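Local coordinates for intimin (Escherichia coli, PDB 6TPL), which is an adhesin whose extracellular juncture domains, Ig-like and constitutively extended, probably restrain how far its binding tip can roam, at residues A180-S183 and D184-V187. Numbering follows the deposited sequence.
Sequences ARVS and DVAV
With chi1 of V185 at 176°, CG1 lies anti to the backbone N and CG2 is swung to the side facing V182; on V182, chi1 of -66° sets CG2 between its own backbone N and carbonyl carbon, where it meets that methyl. The two side chains run alongside each other in the same direction, and their CG2 atoms touch at 3.9 Å, V182 CG2 also reaching V185 CB at 4.0 Å. Between them the chain reverses through a type II beta turn, V182 to V185, just beyond strand 174-181 of the second bacterial Ig-like domain, in the loop leading to strand 189-190. D184 takes the left-handed backbone conformation at the third position of the turn, and its backbone O accepts a hydrogen bond from K103 NZ. A water spans the mouth of the loop: it accepts from V182 N at 3.2 Å and lies within donating distance of V185 O (3.0 Å) and V187 O (2.8 Å). A186 centres an inverse gamma turn, with a weak bond from V187 N to V185 O at 2.9 Å. V182 is buried against V142, I106 and V130, whereas V185, partly exposed, rests on S105.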
loop_
_atom_site.group_PDB
_atom_site.type_symbol
_atom_site.label_atom_id
_atom_site.label_comp_id
_atom_site.label_asym_id
_atom_site.label_seq_id
_atom_site.Cartn_x
_atom_site.Cartn_y
_atom_site.Cartn_z
ATOM N N ALA A 180 2.207 3.180 11.677
ATOM C CA ALA A 180 3.595 2.990 12.067
ATOM C C ALA A 180 4.376 4.273 11.836
ATOM O O ALA A 180 4.010 5.100 10.994
ATOM C CB ALA A 180 4.246 1.840 11.288
ATOM N N ARG A 181 5.465 4.426 12.588
ATOM C CA ARG A 181 6.289 5.617 12.477
ATOM C C ARG A 181 7.689 5.314 12.981
ATOM O O ARG A 181 7.897 4.412 13.796
ATOM C CB ARG A 181 5.703 6.784 13.277
ATOM C CG ARG A 181 5.713 6.529 14.778
ATOM C CD ARG A 181 5.055 7.668 15.551
ATOM N NE ARG A 181 5.223 7.527 16.996
ATOM C CZ ARG A 181 4.298 7.032 17.814
ATOM N NH1 ARG A 181 3.134 6.627 17.327
ATOM N NH2 ARG A 181 4.537 6.938 19.117
ATOM N N VAL A 182 8.646 6.096 12.490
ATOM C CA VAL A 182 9.988 6.150 13.046
ATOM C C VAL A 182 10.266 7.595 13.433
ATOM O O VAL A 182 9.584 8.525 12.995
ATOM C CB VAL A 182 11.060 5.629 12.065
ATOM C CG1 VAL A 182 10.868 4.137 11.802
ATOM C CG2 VAL A 182 11.028 6.431 10.776
ATOM N N SER A 183 11.286 7.776 14.266
ATOM C CA SER A 183 11.633 9.114 14.714
ATOM C C SER A 183 12.146 9.952 13.548
ATOM O O SER A 183 12.776 9.446 12.616
ATOM C CB SER A 183 12.695 9.054 15.814
ATOM O OG SER A 183 12.250 8.271 16.911
ATOM N N ASP A 184 11.846 11.247 13.604
ATOM C CA ASP A 184 12.371 12.297 12.736
ATOM C C ASP A 184 11.855 12.238 11.300
ATOM O O ASP A 184 12.330 13.018 10.463
ATOM C CB ASP A 184 13.909 12.308 12.679
ATOM C CG ASP A 184 14.550 12.553 14.041
ATOM O OD1 ASP A 184 15.698 12.100 14.257
ATOM O OD2 ASP A 184 13.903 13.191 14.896
ATOM N N VAL A 185 10.907 11.362 10.976
ATOM C CA VAL A 185 10.276 11.340 9.657
ATOM C C VAL A 185 8.807 11.701 9.832
ATOM O O VAL A 185 8.067 10.999 10.531
ATOM C CB VAL A 185 10.428 9.975 8.970
ATOM C CG1 VAL A 185 9.669 9.965 7.647
ATOM C CG2 VAL A 185 11.902 9.644 8.752
ATOM N N ALA A 186 8.379 12.776 9.175
ATOM C CA ALA A 186 7.045 13.337 9.387
ATOM C C ALA A 186 6.026 12.683 8.450
ATOM O O ALA A 186 5.368 13.329 7.635
ATOM C CB ALA A 186 7.085 14.850 9.203
ATOM N N VAL A 187 5.888 11.368 8.599
ATOM C CA VAL A 187 4.941 10.590 7.806
ATOM C C VAL A 187 4.207 9.627 8.728
ATOM O O VAL A 187 4.834 8.784 9.381
ATOM C CB VAL A 187 5.635 9.821 6.668
ATOM C CG1 VAL A 187 4.630 8.968 5.907
ATOM C CG2 VAL A 187 6.353 10.789 5.731
HETATM O O HOH W 1 7.447 8.110 10.271
#